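Local coordinates for protein phosphoribosyl-glycinamide (GAR) synthetase (Cryptococcus neoformans var. grubii serotype A, PDB 7LVO) that catalyses, through its N-terminal GAR synthetase half, the ATP-dependent ligation of glycine to phosphoribosylamine in de novo purine biosynthesis, at residues Leu438-Tyr446 against Phe459-Leu468. Sequence-based numbering, arbitrary orientation.
Sequences LRAAVDLAY and FRRDIAYRAL
Helix residues L438, V442 and Y446, one turn apart, face the C-terminal segment 459-468, which runs antiparallel to them: the CA atoms of V442 and A464 lie 7.3 Å apart, with R439 paired to L468 and Y446 to R461. Y446 makes both cross-segment hydrogen bonds. With CG anti to its carbonyl carbon (chi1 -77°), its ring extends to the segment, where OH donates to R460 O (2.7 Å). The same oxygen accepts from I463 N (3.0 Å, 154°). A phenol suits this place because one oxygen both gives and takes, bonding the carbonyl just before the type II turn D462-Y465 and an N-H within it, while CE1 meets F459 CD2 at 4.2 Å. One helical turn earlier, V442 sets CG2 against A464 CB (3.9 Å); alanine's single methyl fits this close spot at the turn's third position, where phi is positive. L438 lays CG and CD2 tightly against L468 CD2, both at 3.5 Å, their branched ends filling the apolar end. R460 grips D462 side-on, NE to OD1 and NH2 to OD2; R460 NH1 also bonds R263 O, and D462 OD2 accepts from G267 N. The C domain's helix thus holds the last modelled residues by apolar contacts and a doubly bonded hydroxyl, which should hold the ring's orientation.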
loop_
_atom_site.group_PDB
_atom_site.type_symbol
_atom_site.label_atom_id
_atom_site.label_comp_id
_atom_site.label_asym_id
_atom_site.label_seq_id
_atom_site.Cartn_x
_atom_site.Cartn_y
_atom_site.Cartn_z
ATOM N N LEU A 438 -10.472 -14.620 14.649
ATOM C CA LEU A 438 -10.623 -14.180 13.266
ATOM C C LEU A 438 -12.079 -14.251 12.822
ATOM O O LEU A 438 -12.571 -13.342 12.135
ATOM C CB LEU A 438 -9.741 -15.029 12.354
ATOM C CG LEU A 438 -9.764 -14.667 10.867
ATOM C CD1 LEU A 438 -9.387 -13.203 10.657
ATOM C CD2 LEU A 438 -8.829 -15.573 10.075
ATOM N N ARG A 439 -12.790 -15.317 13.219
ATOM C CA ARG A 439 -14.185 -15.461 12.811
ATOM C C ARG A 439 -15.053 -14.346 13.388
ATOM O O ARG A 439 -15.941 -13.818 12.704
ATOM C CB ARG A 439 -14.716 -16.830 13.241
ATOM C CG ARG A 439 -14.480 -17.171 14.703
ATOM C CD ARG A 439 -15.057 -18.541 15.067
ATOM N NE ARG A 439 -14.682 -19.579 14.112
ATOM C CZ ARG A 439 -13.523 -20.226 14.115
ATOM N NH1 ARG A 439 -12.578 -19.952 15.002
ATOM N NH2 ARG A 439 -13.303 -21.167 13.201
ATOM N N ALA A 440 -14.816 -13.973 14.647
ATOM C CA ALA A 440 -15.579 -12.883 15.241
ATOM C C ALA A 440 -15.296 -11.566 14.527
ATOM O O ALA A 440 -16.212 -10.775 14.275
ATOM C CB ALA A 440 -15.256 -12.768 16.729
ATOM N N ALA A 441 -14.034 -11.315 14.186
ATOM C CA ALA A 441 -13.705 -10.108 13.427
ATOM C C ALA A 441 -14.376 -10.122 12.059
ATOM O O ALA A 441 -14.917 -9.104 11.609
ATOM C CB ALA A 441 -12.188 -9.974 13.276
ATOM N N VAL A 442 -14.361 -11.277 11.387
ATOM C CA VAL A 442 -15.048 -11.408 10.106
ATOM C C VAL A 442 -16.538 -11.126 10.266
ATOM O O VAL A 442 -17.114 -10.304 9.549
ATOM C CB VAL A 442 -14.807 -12.809 9.512
ATOM C CG1 VAL A 442 -15.630 -12.992 8.246
ATOM C CG2 VAL A 442 -13.326 -13.012 9.226
ATOM N N ASP A 443 -17.185 -11.814 11.208
ATOM C CA ASP A 443 -18.622 -11.635 11.394
ATOM C C ASP A 443 -18.955 -10.190 11.751
ATOM O O ASP A 443 -19.950 -9.635 11.271
ATOM C CB ASP A 443 -19.135 -12.579 12.482
ATOM C CG ASP A 443 -19.120 -14.032 12.053
ATOM O OD1 ASP A 443 -18.874 -14.307 10.854
ATOM O OD2 ASP A 443 -19.357 -14.901 12.919
ATOM N N LEU A 444 -18.141 -9.567 12.602
ATOM C CA LEU A 444 -18.412 -8.189 13.006
ATOM C C LEU A 444 -18.304 -7.238 11.822
ATOM O O LEU A 444 -19.153 -6.353 11.646
ATOM C CB LEU A 444 -17.454 -7.784 14.125
ATOM C CG LEU A 444 -17.680 -6.427 14.787
ATOM C CD1 LEU A 444 -19.094 -6.288 15.314
ATOM C CD2 LEU A 444 -16.672 -6.237 15.920
ATOM N N ALA A 445 -17.276 -7.408 10.989
ATOM C CA ALA A 445 -17.135 -6.559 9.808
ATOM C C ALA A 445 -18.360 -6.675 8.905
ATOM O O ALA A 445 -18.911 -5.667 8.444
ATOM C CB ALA A 445 -15.861 -6.931 9.046
ATOM N N TYR A 446 -18.808 -7.906 8.644
ATOM C CA TYR A 446 -19.982 -8.088 7.795
ATOM C C TYR A 446 -21.264 -7.630 8.477
ATOM O O TYR A 446 -22.260 -7.383 7.795
ATOM C CB TYR A 446 -20.094 -9.552 7.371
ATOM C CG TYR A 446 -19.124 -9.932 6.275
ATOM C CD1 TYR A 446 -19.323 -9.501 4.972
ATOM C CD2 TYR A 446 -18.004 -10.709 6.543
ATOM C CE1 TYR A 446 -18.441 -9.835 3.967
ATOM C CE2 TYR A 446 -17.118 -11.047 5.543
ATOM C CZ TYR A 446 -17.344 -10.604 4.254
ATOM O OH TYR A 446 -16.472 -10.935 3.248
ATOM N N PHE A 459 -19.369 -6.360 -3.115
ATOM C CA PHE A 459 -18.350 -6.776 -2.156
ATOM C C PHE A 459 -18.307 -8.296 -2.135
ATOM O O PHE A 459 -19.282 -8.965 -2.484
ATOM C CB PHE A 459 -18.634 -6.217 -0.756
ATOM C CG PHE A 459 -19.931 -6.684 -0.159
ATOM C CD1 PHE A 459 -21.104 -5.974 -0.374
ATOM C CD2 PHE A 459 -19.981 -7.829 0.620
ATOM C CE1 PHE A 459 -22.292 -6.399 0.167
ATOM C CE2 PHE A 459 -21.179 -8.267 1.158
ATOM C CZ PHE A 459 -22.334 -7.549 0.939
ATOM N N ARG A 460 -17.160 -8.830 -1.724
ATOM C CA ARG A 460 -16.983 -10.268 -1.561
ATOM C C ARG A 460 -17.428 -10.685 -0.164
ATOM O O ARG A 460 -17.084 -10.038 0.826
ATOM C CB ARG A 460 -15.524 -10.660 -1.792
ATOM C CG ARG A 460 -15.081 -10.584 -3.244
ATOM C CD ARG A 460 -13.610 -10.953 -3.410
ATOM N NE ARG A 460 -13.299 -12.272 -2.862
ATOM C CZ ARG A 460 -12.147 -12.908 -3.046
ATOM N NH1 ARG A 460 -11.180 -12.390 -3.784
ATOM N NH2 ARG A 460 -11.963 -14.094 -2.474
ATOM N N ARG A 461 -18.195 -11.771 -0.087
ATOM C CA ARG A 461 -18.667 -12.287 1.190
ATOM C C ARG A 461 -17.700 -13.275 1.829
ATOM O O ARG A 461 -17.942 -13.711 2.960
ATOM C CB ARG A 461 -20.031 -12.956 1.008
ATOM C CG ARG A 461 -21.112 -12.030 0.467
ATOM C CD ARG A 461 -22.393 -12.803 0.179
ATOM N NE ARG A 461 -22.196 -13.808 -0.859
ATOM C CZ ARG A 461 -23.110 -14.698 -1.225
ATOM N NH1 ARG A 461 -24.303 -14.739 -0.652
ATOM N NH2 ARG A 461 -22.818 -15.567 -2.188
ATOM N N ASP A 462 -16.614 -13.632 1.144
ATOM C CA ASP A 462 -15.709 -14.678 1.605
ATOM C C ASP A 462 -14.345 -14.128 2.019
ATOM O O ASP A 462 -13.341 -14.841 1.961
ATOM C CB ASP A 462 -15.533 -15.739 0.517
ATOM C CG ASP A 462 -14.893 -15.179 -0.739
ATOM O OD1 ASP A 462 -15.024 -13.955 -0.978
ATOM O OD2 ASP A 462 -14.258 -15.953 -1.482
ATOM N N ILE A 463 -14.290 -12.862 2.436
ATOM C CA ILE A 463 -13.029 -12.303 2.909
ATOM C C ILE A 463 -12.541 -13.109 4.103
ATOM O O ILE A 463 -13.277 -13.314 5.077
ATOM C CB ILE A 463 -13.197 -10.819 3.264
ATOM C CG1 ILE A 463 -13.600 -10.023 2.028
ATOM C CG2 ILE A 463 -11.902 -10.272 3.873
ATOM C CD1 ILE A 463 -12.571 -10.012 0.911
ATOM N N ALA A 464 -11.295 -13.575 4.024
ATOM C CA ALA A 464 -10.656 -14.382 5.058
ATOM C C ALA A 464 -11.262 -15.778 5.176
ATOM O O ALA A 464 -11.054 -16.464 6.186
ATOM C CB ALA A 464 -10.705 -13.685 6.420
ATOM N N TYR A 465 -12.006 -16.221 4.158
ATOM C CA TYR A 465 -12.639 -17.533 4.224
ATOM C C TYR A 465 -11.600 -18.648 4.225
ATOM O O TYR A 465 -11.740 -19.632 4.960
ATOM C CB TYR A 465 -13.615 -17.707 3.054
ATOM C CG TYR A 465 -12.999 -18.353 1.829
ATOM C CD1 TYR A 465 -12.269 -17.603 0.913
ATOM C CD2 TYR A 465 -13.148 -19.717 1.592
ATOM C CE1 TYR A 465 -11.710 -18.197 -0.211
ATOM C CE2 TYR A 465 -12.591 -20.316 0.478
ATOM C CZ TYR A 465 -11.874 -19.554 -0.420
ATOM O OH TYR A 465 -11.321 -20.154 -1.532
ATOM N N ARG A 466 -10.548 -18.508 3.419
ATOM C CA ARG A 466 -9.540 -19.549 3.286
ATOM C C ARG A 466 -8.654 -19.677 4.517
ATOM O O ARG A 466 -7.851 -20.614 4.587
ATOM C CB ARG A 466 -8.686 -19.276 2.047
ATOM C CG ARG A 466 -8.235 -17.836 1.927
ATOM C CD ARG A 466 -7.701 -17.542 0.531
ATOM N NE ARG A 466 -7.247 -16.160 0.415
ATOM C CZ ARG A 466 -6.010 -15.761 0.671
ATOM N NH1 ARG A 466 -5.073 -16.622 1.040
ATOM N NH2 ARG A 466 -5.705 -14.471 0.554
ATOM N N ALA A 467 -8.780 -18.765 5.480
ATOM C CA ALA A 467 -8.046 -18.862 6.733
ATOM C C ALA A 467 -8.891 -19.398 7.881
ATOM O O ALA A 467 -8.333 -19.790 8.909
ATOM C CB ALA A 467 -7.477 -17.494 7.125
ATOM N N LEU A 468 -10.212 -19.427 7.729
ATOM C CA LEU A 468 -11.091 -19.975 8.758
ATOM C C LEU A 468 -11.279 -21.475 8.568
ATOM O O LEU A 468 -11.545 -22.199 9.524
ATOM C CB LEU A 468 -12.448 -19.268 8.740
ATOM C CG LEU A 468 -12.449 -17.761 9.011
ATOM C CD1 LEU A 468 -13.866 -17.227 9.018
ATOM C CD2 LEU A 468 -11.744 -17.449 10.323
#